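Local atomic coordinates of protein-glutaminase (Chryseobacterium proteolyticum, PDB entry 3A56), a protein that hydrolyses the side-chain amide of glutamine residues within proteins, releasing ammonia, and is captured here as its pro-enzyme. Residues 19-24 and 78-83; 30-35 and 64-69; 36-41 and 52-57; 73-78 and 87-92. All blocks are in the same frame, centred on the assembly; numbering follows the deposited sequence. Where two conformers were deposited one is given.

In the fold
All four contacts belong to one N-terminal unit, probably the pro region, in which a five-stranded antiparallel sheet carries helix 59-71 on one face. Interactions 1 and 4 are strand pairings, interaction 3 is the last bridge of another, where strand 49-52 runs out into a loop, and interaction 2 lays the helix on the sheet. Interactions 1 and 4 share Phe78 and are bridged by Asp23 OD1 to His76 NE2 (2.6 Å). Interactions 2 and 3, with centres about 11 Å apart, meet where Asp33 O accepts from Lys40 N (2.7 Å) and Ile32 packs on Ile39. Met64 of the helix reaches strand 86-91, linking interactions 2 and 4, whose centres are about 12 Å apart.

Interaction 1: residues 19-24 and 78-83; sequences SKLKDF and FLKPNS
Residues 19-24 and 78-83 meet as a short antiparallel strand pair, in which Lys22 and Leu79 join the start of strand 22-35, the middle strand of the N-terminal sheet, to the end of strand 75-79. Lys22 and Leu79 form a hydrogen-bonded pair. Lys22 N donates to Leu79 O at 2.8 Å, and the return bond from Leu79 N to Lys22 O, also 2.8 Å, is almost straight at 174°. Asp23 and Phe78 follow as the non-hydrogen-bonded pair, with their side chains on the opposite face from those of Lys22 and Leu79.

Before the strand begins, Leu21 hooks over the partner chain. One methyl, CD1, rests on Phe78 CB at 3.8 Å, while CD2 lies 3.6 Å from Leu79 O, and the leucine crosses the Phe78 side chain at about a right angle. The Asp23 carboxylate approaches the ring of Phe78 obliquely, the two planes 37° apart, with OD2 3.6 Å from CE1. CG of Asp23 stands anti to its backbone nitrogen (chi1 -159°), and OD1 is gripped by His76 NE2 and Gly25 N, which together should fix its rotation. On the other face Phe24 CD1 touches Leu79 CD1 at 4.0 Å.

The pairing fades beyond Leu79: Pro81 places CG 3.3 Å from Lys20 O, and the chains diverge into exposed loops. Strand 86-91 lies on the far side of strand 75-79: Phe78 is backbone-bonded to Gly87 and Lys88, and Leu79 packs on Ile86. The pair joins the first strand to the fourth in an antiparallel sheet of order 3-2-1-4-5, a non-local pairing beside the central strand.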
# COMPACT_ATOMS: atom_id res chain seq x y z
N SER A 19 13.01 -0.84 25.91
CA SER A 19 14.17 -0.41 25.14
C SER A 19 14.83 -1.55 24.37
O SER A 19 15.45 -1.34 23.33
CB SER A 19 15.20 0.26 26.06
OG SER A 19 14.59 1.28 26.84
N LYS A 20 14.70 -2.77 24.90
CA LYS A 20 15.20 -3.96 24.22
C LYS A 20 14.41 -4.25 22.94
O LYS A 20 14.95 -4.79 21.98
CB LYS A 20 15.14 -5.17 25.15
CG LYS A 20 15.54 -6.48 24.50
CD LYS A 20 15.62 -7.60 25.52
CE LYS A 20 16.56 -7.24 26.67
NZ LYS A 20 16.60 -8.29 27.72
N LEU A 21 13.12 -3.90 22.93
CA LEU A 21 12.30 -4.09 21.74
C LEU A 21 12.28 -2.85 20.86
O LEU A 21 12.49 -1.73 21.34
CB LEU A 21 10.86 -4.48 22.13
CG LEU A 21 10.73 -5.83 22.83
CD1 LEU A 21 9.31 -6.05 23.33
CD2 LEU A 21 11.17 -6.97 21.91
N LYS A 22 12.03 -3.05 19.57
CA LYS A 22 11.99 -1.96 18.61
C LYS A 22 10.59 -1.38 18.60
O LYS A 22 9.61 -2.09 18.40
CB LYS A 22 12.38 -2.46 17.21
CG LYS A 22 11.84 -1.63 16.06
CD LYS A 22 12.51 -0.27 15.96
CE LYS A 22 11.91 0.55 14.83
NZ LYS A 22 12.48 1.93 14.75
N ASP A 23 10.49 -0.08 18.85
CA ASP A 23 9.19 0.58 18.89
C ASP A 23 8.68 0.87 17.48
O ASP A 23 9.25 1.67 16.75
CB ASP A 23 9.28 1.87 19.70
CG ASP A 23 7.93 2.32 20.20
OD1 ASP A 23 6.92 1.99 19.54
OD2 ASP A 23 7.88 3.00 21.25
N PHE A 24 7.60 0.19 17.10
CA PHE A 24 7.00 0.34 15.78
C PHE A 24 5.99 1.49 15.79
O PHE A 24 5.62 2.01 14.74
CB PHE A 24 6.29 -0.95 15.35
CG PHE A 24 5.65 -0.88 13.99
CD1 PHE A 24 6.39 -1.07 12.84
CD2 PHE A 24 4.29 -0.63 13.87
CE1 PHE A 24 5.80 -1.01 11.59
CE2 PHE A 24 3.69 -0.56 12.63
CZ PHE A 24 4.45 -0.75 11.49
N PHE A 78 5.43 -3.44 19.59
CA PHE A 78 6.88 -3.54 19.78
C PHE A 78 7.40 -4.78 19.07
O PHE A 78 6.83 -5.87 19.20
CB PHE A 78 7.21 -3.60 21.27
CG PHE A 78 6.83 -2.36 22.02
CD1 PHE A 78 7.76 -1.35 22.22
CD2 PHE A 78 5.54 -2.19 22.50
CE1 PHE A 78 7.41 -0.20 22.91
CE2 PHE A 78 5.18 -1.04 23.18
CZ PHE A 78 6.12 -0.05 23.38
N LEU A 79 8.47 -4.61 18.30
CA LEU A 79 9.00 -5.69 17.46
C LEU A 79 10.30 -6.23 18.04
O LEU A 79 11.06 -5.49 18.66
CB LEU A 79 9.30 -5.15 16.07
CG LEU A 79 8.11 -4.69 15.23
CD1 LEU A 79 8.61 -4.23 13.88
CD2 LEU A 79 7.10 -5.83 15.09
N LYS A 80 10.56 -7.52 17.84
CA LYS A 80 11.90 -8.04 18.11
C LYS A 80 12.84 -7.36 17.12
O LYS A 80 12.53 -7.25 15.94
CB LYS A 80 11.94 -9.56 17.96
CG LYS A 80 11.10 -10.25 19.02
CD LYS A 80 11.16 -11.76 18.94
CE LYS A 80 10.25 -12.39 19.98
NZ LYS A 80 10.44 -13.87 20.08
N PRO A 81 14.00 -6.90 17.60
CA PRO A 81 14.87 -6.10 16.75
C PRO A 81 15.24 -6.80 15.45
O PRO A 81 15.42 -8.02 15.42
CB PRO A 81 16.12 -5.91 17.62
CG PRO A 81 15.61 -5.99 19.01
CD PRO A 81 14.50 -7.01 18.98
N ASN A 82 15.34 -6.02 14.37
CA ASN A 82 15.78 -6.55 13.08
C ASN A 82 14.89 -7.67 12.59
O ASN A 82 15.38 -8.68 12.09
CB ASN A 82 17.22 -7.04 13.20
CG ASN A 82 18.11 -6.03 13.90
OD1 ASN A 82 18.26 -4.90 13.45
ND2 ASN A 82 18.69 -6.44 15.03
N SER A 83 13.58 -7.50 12.74
CA SER A 83 12.65 -8.55 12.33
C SER A 83 11.26 -8.00 12.18
O SER A 83 10.98 -6.88 12.62
CB SER A 83 12.61 -9.66 13.38
OG SER A 83 11.71 -9.33 14.43

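Interaction 2: residues 30-35 and 64-69; sequences VGIDEE and MLRQAV
Ile32 stands out from strand 30-35 toward helix 64-69 and meets Arg66 at about a right angle. With CG1 anti to the backbone nitrogen (chi1 -174°), its chain reaches the helix, where the terminal CD1 touches Arg66 CG at 3.6 Å. The same methyl sits over one face of the Arg66 guanidinium, 4.3 Å above its centre, and also meets Leu65 CB, again crosswise. Arg66, in one of its two conformers, is extended from CG to NE and runs alongside the strand toward its C-terminal end.

Val69, a turn further on, sets both methyls on the strand backbone. CG1 lies 3.8 Å from the carbonyl carbon of Val30, and CG2 lies 3.7 Å from Gly31 N, at the classic beta bulge that Val30 and Gly31 form opposite Ser42.

The strand and helix make no direct hydrogen bond. A water links them instead, donating to Ile32 O at 2.9 Å and accepting from Arg66 NH1 at 3.1 Å, in the guanidinium plane. The contact is thus essentially apolar, fringed by a solvated arginine whose charge probably feels Glu34 only at long range, since Glu34 OE1 and Arg66 NH2 are 5.0 Å apart.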
# COMPACT_ATOMS: atom_id res chain seq x y z
N VAL A 30 -5.29 -5.00 10.75
CA VAL A 30 -6.42 -5.18 9.84
C VAL A 30 -6.65 -6.61 9.39
O VAL A 30 -7.64 -6.90 8.69
CB VAL A 30 -6.28 -4.28 8.60
CG1 VAL A 30 -6.35 -2.82 9.02
CG2 VAL A 30 -4.95 -4.56 7.87
N GLY A 31 -5.75 -7.51 9.77
CA GLY A 31 -5.94 -8.91 9.46
C GLY A 31 -5.12 -9.79 10.39
O GLY A 31 -4.06 -9.41 10.86
N ILE A 32 -5.64 -10.98 10.66
CA ILE A 32 -4.91 -11.94 11.46
C ILE A 32 -5.28 -13.34 10.99
O ILE A 32 -6.45 -13.64 10.78
CB ILE A 32 -5.19 -11.73 12.97
CG1 ILE A 32 -4.30 -12.65 13.81
CG2 ILE A 32 -6.67 -11.93 13.29
CD1 ILE A 32 -4.21 -12.23 15.28
N ASP A 33 -4.28 -14.18 10.77
CA ASP A 33 -4.50 -15.58 10.43
C ASP A 33 -3.38 -16.46 10.98
O ASP A 33 -2.31 -15.96 11.30
CB ASP A 33 -4.60 -15.75 8.91
CG ASP A 33 -5.91 -15.24 8.34
OD1 ASP A 33 -5.87 -14.37 7.44
OD2 ASP A 33 -6.98 -15.69 8.80
N GLU A 34 -3.62 -17.76 11.07
CA GLU A 34 -2.56 -18.68 11.49
C GLU A 34 -2.06 -19.49 10.30
O GLU A 34 -2.82 -20.24 9.68
CB GLU A 34 -3.03 -19.61 12.62
CG GLU A 34 -1.95 -20.58 13.10
CD GLU A 34 -2.17 -21.06 14.53
OE1 GLU A 34 -3.21 -20.74 15.13
OE2 GLU A 34 -1.28 -21.76 15.06
N GLU A 35 -0.78 -19.33 9.97
CA GLU A 35 -0.15 -20.07 8.88
C GLU A 35 1.14 -20.73 9.36
O GLU A 35 2.05 -20.05 9.85
CB GLU A 35 0.14 -19.16 7.68
CG GLU A 35 0.73 -19.90 6.47
CD GLU A 35 1.22 -18.97 5.36
OE1 GLU A 35 0.91 -19.23 4.17
OE2 GLU A 35 1.90 -17.97 5.66
N MET A 64 -5.33 -9.36 22.12
CA MET A 64 -5.42 -7.92 21.89
C MET A 64 -5.44 -7.63 20.40
O MET A 64 -6.19 -6.78 19.94
CB MET A 64 -4.22 -7.20 22.49
CG MET A 64 -4.06 -7.42 23.97
SD MET A 64 -2.55 -6.65 24.56
CE MET A 64 -2.97 -4.93 24.37
N LEU A 65 -4.58 -8.31 19.65
CA LEU A 65 -4.56 -8.12 18.20
C LEU A 65 -5.86 -8.56 17.54
O LEU A 65 -6.36 -7.87 16.64
CB LEU A 65 -3.39 -8.88 17.58
CG LEU A 65 -2.03 -8.28 17.95
CD1 LEU A 65 -0.95 -9.28 17.65
CD2 LEU A 65 -1.79 -6.98 17.18
N ARG A 66 -6.39 -9.69 17.96
CA ARG A 66 -7.62 -10.22 17.37
C ARG A 66 -8.78 -9.26 17.58
O ARG A 66 -9.57 -8.99 16.67
CB ARG A 66 -7.96 -11.59 17.95
CG ARG A 66 -7.02 -12.68 17.51
CD ARG A 66 -7.50 -14.05 17.95
NE ARG A 66 -6.67 -15.12 17.40
CZ ARG A 66 -6.79 -15.59 16.16
NH1 ARG A 66 -7.71 -15.10 15.35
NH2 ARG A 66 -5.99 -16.57 15.75
N GLN A 67 -8.88 -8.72 18.79
CA GLN A 67 -9.94 -7.78 19.10
C GLN A 67 -9.77 -6.46 18.36
O GLN A 67 -10.74 -5.83 17.91
CB GLN A 67 -10.01 -7.54 20.62
CG GLN A 67 -10.48 -8.77 21.39
CD GLN A 67 -11.88 -9.19 21.01
OE1 GLN A 67 -12.10 -10.30 20.56
NE2 GLN A 67 -12.83 -8.27 21.16
N ALA A 68 -8.52 -6.03 18.21
CA ALA A 68 -8.24 -4.80 17.49
C ALA A 68 -8.55 -4.95 16.00
O ALA A 68 -9.00 -4.01 15.36
CB ALA A 68 -6.79 -4.36 17.72
N VAL A 69 -8.28 -6.13 15.44
CA VAL A 69 -8.65 -6.35 14.04
C VAL A 69 -10.16 -6.30 13.91
O VAL A 69 -10.71 -5.65 13.00
CB VAL A 69 -8.14 -7.71 13.52
CG1 VAL A 69 -8.78 -8.03 12.16
CG2 VAL A 69 -6.63 -7.70 13.40
O HOH W 1 -7.84 -15.70 12.36

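Interaction 3: residues 36-41 and 52-57; sequences NGMIKV and IKPTKE
Ile39 and Ile52 make the close part of this contact, packed side by side and pointing the same way on the face of the sheet that helix 59-71 covers. Ile39 CB lies 3.6 Å from Ile52 CG2, and Val41 CG2 brushes the same methyl more distantly. Ile52 turns CG1 anti to its backbone nitrogen (chi1 -178°), which puts CG2 against Ile39 and leads the longer branch away toward Tyr61 and Ile62. Both residues are buried, and Ile39 also rests on Ile32 of the next strand.

Beneath these side chains the two isoleucines form one antiparallel hydrogen-bonded pair. Ile39 N donates to Ile52 O at 2.9 Å, and Ile52 N donates back to Ile39 O at 2.9 Å; both bonds are moderately bent, with 152° and 155° at the hydrogen.

Outside that pair the contact thins toward solvent. On the face away from the helix, Met38 bends at its second and third torsions and brings its end back over Lys53, but the approach of CE to Lys53 CB is shorter than carbon contacts normally are, and Lys53 has two conformers, so this detail is doubtful. The carbonyl oxygen of the exposed Gly37 lies against Pro54 CD and CG, where regular pairing would place an N-H donor. Pro54 CB reaches back to Ile39 CG1 at 4.1 Å.

Pro54 has no N-H to offer strand 38-43 and is the centre of an inverse gamma turn, with Thr55 N bonded to Lys53 O at 2.8 Å. The ladder, continued the other way by Val41 and Tyr50, therefore ends with the Ile39-Ile52 pair, and beyond it the contact relies on apolar packing.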
# COMPACT_ATOMS: atom_id res chain seq x y z
N ASN A 36 1.23 -22.05 9.21
CA ASN A 36 2.45 -22.77 9.53
C ASN A 36 2.91 -22.51 10.97
O ASN A 36 4.08 -22.20 11.21
CB ASN A 36 3.57 -22.39 8.55
CG ASN A 36 3.19 -22.67 7.11
OD1 ASN A 36 3.84 -22.17 6.18
ND2 ASN A 36 2.15 -23.47 6.91
N GLY A 37 1.97 -22.63 11.91
CA GLY A 37 2.27 -22.46 13.32
C GLY A 37 2.65 -21.04 13.70
O GLY A 37 3.13 -20.79 14.80
N MET A 38 2.44 -20.12 12.77
CA MET A 38 2.73 -18.71 12.98
C MET A 38 1.43 -17.92 12.87
O MET A 38 0.57 -18.23 12.06
CB MET A 38 3.67 -18.18 11.90
CG MET A 38 5.13 -18.08 12.27
SD MET A 38 5.44 -17.02 13.69
CE MET A 38 5.87 -18.29 14.84
N ILE A 39 1.29 -16.88 13.69
CA ILE A 39 0.19 -15.95 13.50
C ILE A 39 0.71 -14.82 12.62
O ILE A 39 1.72 -14.21 12.93
CB ILE A 39 -0.30 -15.37 14.83
CG1 ILE A 39 -0.75 -16.49 15.80
CG2 ILE A 39 -1.38 -14.33 14.58
CD1 ILE A 39 -1.98 -17.24 15.36
N LYS A 40 0.03 -14.56 11.51
CA LYS A 40 0.47 -13.55 10.56
C LYS A 40 -0.47 -12.37 10.71
O LYS A 40 -1.68 -12.53 10.58
CB LYS A 40 0.33 -14.12 9.16
CG LYS A 40 1.30 -13.65 8.14
CD LYS A 40 1.46 -14.74 7.11
CE LYS A 40 1.32 -14.21 5.71
NZ LYS A 40 1.13 -15.32 4.75
N VAL A 41 0.08 -11.19 10.96
CA VAL A 41 -0.75 -10.01 11.20
C VAL A 41 -0.48 -8.96 10.14
O VAL A 41 0.67 -8.73 9.76
CB VAL A 41 -0.43 -9.42 12.59
CG1 VAL A 41 -1.46 -8.36 12.94
CG2 VAL A 41 -0.40 -10.52 13.65
N ILE A 52 3.67 -13.39 14.92
CA ILE A 52 3.83 -13.63 16.34
C ILE A 52 3.56 -15.11 16.60
O ILE A 52 2.64 -15.68 16.02
CB ILE A 52 2.92 -12.72 17.19
CG1 ILE A 52 3.15 -12.96 18.68
CG2 ILE A 52 1.46 -12.90 16.80
CD1 ILE A 52 2.46 -11.94 19.57
N LYS A 53 4.38 -15.73 17.44
CA LYS A 53 4.24 -17.16 17.72
C LYS A 53 3.14 -17.42 18.74
O LYS A 53 3.06 -16.74 19.76
CB LYS A 53 5.56 -17.74 18.22
CG LYS A 53 5.53 -19.25 18.39
CD LYS A 53 6.90 -19.79 18.81
CE LYS A 53 6.84 -21.28 19.09
NZ LYS A 53 8.14 -21.79 19.60
N PRO A 54 2.26 -18.39 18.45
CA PRO A 54 1.13 -18.69 19.34
C PRO A 54 1.58 -19.53 20.53
O PRO A 54 1.27 -20.71 20.62
CB PRO A 54 0.18 -19.49 18.44
CG PRO A 54 1.06 -20.13 17.43
CD PRO A 54 2.23 -19.19 17.21
N THR A 55 2.31 -18.90 21.43
CA THR A 55 2.76 -19.54 22.65
C THR A 55 1.86 -19.10 23.79
O THR A 55 1.12 -18.13 23.65
CB THR A 55 4.17 -19.11 22.97
OG1 THR A 55 4.19 -17.68 23.13
CG2 THR A 55 5.09 -19.49 21.83
N LYS A 56 1.93 -19.80 24.92
CA LYS A 56 1.13 -19.41 26.07
C LYS A 56 1.49 -17.98 26.48
O LYS A 56 0.62 -17.19 26.87
CB LYS A 56 1.35 -20.36 27.25
CG LYS A 56 0.73 -21.73 27.04
CD LYS A 56 1.05 -22.67 28.19
CE LYS A 56 0.30 -23.99 28.04
NZ LYS A 56 0.65 -24.96 29.12
N GLU A 57 2.76 -17.65 26.38
CA GLU A 57 3.28 -16.35 26.77
C GLU A 57 2.68 -15.24 25.91
O GLU A 57 2.56 -14.09 26.34
CB GLU A 57 4.80 -16.32 26.58
CG GLU A 57 5.22 -15.80 25.20
CD GLU A 57 6.57 -16.31 24.75
OE1 GLU A 57 6.70 -16.64 23.54
OE2 GLU A 57 7.50 -16.38 25.58

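Interaction 4: residues 73-78 and 87-92; sequences SPVHIF and GKVESA
The ring of Phe78 receives Lys88 O at its edge, in plane, across the beta hairpin formed by strands 75-79 and 86-91. Near that edge too, Glu90 OE1 comes within 3.3 Å of Phe78 CE2, the carboxylate crossing at an angle, its plane 56° from that of the ring. Within its own strand Phe78 also sets CZ over one face of the His76 ring, 3.5 Å above the plane and offset toward the rim. His76 in turn gives NE2 to Asp23 OD1, which ties the hairpin to strand 22-35.

Glu90 is held from a second direction. Its chain runs extended from a CG placed anti to the carbonyl carbon (chi1 -68°), and OE2 forms a salt bridge with Lys88 NZ at 3.2 Å in one of the two conformers of this lysine. OE1 comes to the hydrogen-bearing rim of Phe78, probably a favourable electrostatic contact, while OE2 stands well out of the ring plane.

Along the backbone His76 and Glu90 are a hydrogen-bonded pair, His76 N to Glu90 O measuring 2.8 Å. At the other end Phe78 O accepts twice, from Gly87 N at 2.8 Å and from Lys88 N at 3.2 Å, because Gly87 and Lys88 both face Phe78 in a classic beta bulge.

On the opposite face Val89 spreads its methyls between Val75 and Ile77, with Met64 of helix 59-71 packing on it. As the strands part, Ala92 CB still packs against Pro74 CG, and a water spans the gap, donating to Pro74 O at 2.8 Å and accepting from Ala92 N at 2.7 Å.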
# COMPACT_ATOMS: atom_id res chain seq x y z
N SER A 73 -9.35 -1.07 15.69
CA SER A 73 -8.91 -0.19 16.77
C SER A 73 -7.40 -0.25 16.90
O SER A 73 -6.78 -1.24 16.51
CB SER A 73 -9.59 -0.57 18.09
OG SER A 73 -9.36 -1.92 18.43
N PRO A 74 -6.79 0.82 17.42
CA PRO A 74 -5.33 0.86 17.43
C PRO A 74 -4.71 0.13 18.61
O PRO A 74 -5.36 -0.10 19.63
CB PRO A 74 -5.01 2.36 17.51
CG PRO A 74 -6.23 2.99 18.12
CD PRO A 74 -7.41 2.11 17.80
N VAL A 75 -3.46 -0.29 18.43
CA VAL A 75 -2.63 -0.82 19.50
C VAL A 75 -1.23 -0.27 19.29
O VAL A 75 -0.93 0.36 18.27
CB VAL A 75 -2.53 -2.36 19.47
CG1 VAL A 75 -3.88 -2.98 19.71
CG2 VAL A 75 -1.95 -2.81 18.14
N HIS A 76 -0.38 -0.51 20.29
CA HIS A 76 1.00 -0.12 20.22
C HIS A 76 1.85 -1.37 20.02
O HIS A 76 1.79 -2.29 20.84
CB HIS A 76 1.41 0.56 21.52
CG HIS A 76 2.71 1.28 21.44
ND1 HIS A 76 3.05 2.32 22.29
CD2 HIS A 76 3.76 1.14 20.60
CE1 HIS A 76 4.25 2.77 21.98
NE2 HIS A 76 4.70 2.07 20.95
N ILE A 77 2.63 -1.39 18.95
CA ILE A 77 3.41 -2.56 18.57
C ILE A 77 4.88 -2.43 18.91
O ILE A 77 5.52 -1.44 18.56
CB ILE A 77 3.30 -2.81 17.06
CG1 ILE A 77 1.85 -3.13 16.69
CG2 ILE A 77 4.26 -3.91 16.61
CD1 ILE A 77 1.30 -4.39 17.36
N PHE A 78 5.43 -3.44 19.59
CA PHE A 78 6.88 -3.54 19.78
C PHE A 78 7.40 -4.78 19.07
O PHE A 78 6.83 -5.87 19.20
CB PHE A 78 7.21 -3.60 21.27
CG PHE A 78 6.83 -2.36 22.02
CD1 PHE A 78 7.76 -1.35 22.22
CD2 PHE A 78 5.54 -2.19 22.50
CE1 PHE A 78 7.41 -0.20 22.91
CE2 PHE A 78 5.18 -1.04 23.18
CZ PHE A 78 6.12 -0.05 23.38
N GLY A 87 7.02 -8.65 19.45
CA GLY A 87 7.44 -9.08 20.78
C GLY A 87 6.50 -8.68 21.91
O GLY A 87 6.43 -9.36 22.94
N LYS A 88 5.77 -7.59 21.71
CA LYS A 88 4.86 -7.07 22.73
C LYS A 88 3.76 -6.24 22.06
O LYS A 88 4.02 -5.59 21.05
CB LYS A 88 5.64 -6.18 23.71
CG LYS A 88 4.84 -5.68 24.89
CD LYS A 88 5.72 -4.87 25.84
CE LYS A 88 5.11 -4.74 27.22
NZ LYS A 88 6.05 -4.09 28.18
N VAL A 89 2.56 -6.26 22.63
CA VAL A 89 1.46 -5.41 22.17
C VAL A 89 0.90 -4.69 23.39
O VAL A 89 0.62 -5.32 24.41
CB VAL A 89 0.34 -6.22 21.51
CG1 VAL A 89 -0.82 -5.29 21.12
CG2 VAL A 89 0.88 -6.95 20.28
N GLU A 90 0.77 -3.37 23.29
CA GLU A 90 0.20 -2.60 24.39
C GLU A 90 -1.06 -1.88 23.92
O GLU A 90 -1.26 -1.66 22.73
CB GLU A 90 1.23 -1.60 24.93
CG GLU A 90 2.41 -2.26 25.64
CD GLU A 90 3.49 -1.28 26.07
OE1 GLU A 90 3.36 -0.07 25.78
OE2 GLU A 90 4.48 -1.73 26.69
N SER A 91 -1.91 -1.52 24.87
CA SER A 91 -3.15 -0.81 24.57
C SER A 91 -2.87 0.59 24.04
O SER A 91 -1.83 1.18 24.34
CB SER A 91 -4.00 -0.70 25.83
OG SER A 91 -3.39 0.17 26.76
N ALA A 92 -3.80 1.12 23.26
CA ALA A 92 -3.68 2.48 22.77
C ALA A 92 -4.41 3.42 23.72
O ALA A 92 -5.34 3.01 24.41
CB ALA A 92 -4.26 2.59 21.36
O HOH W 2 -5.52 -0.74 22.33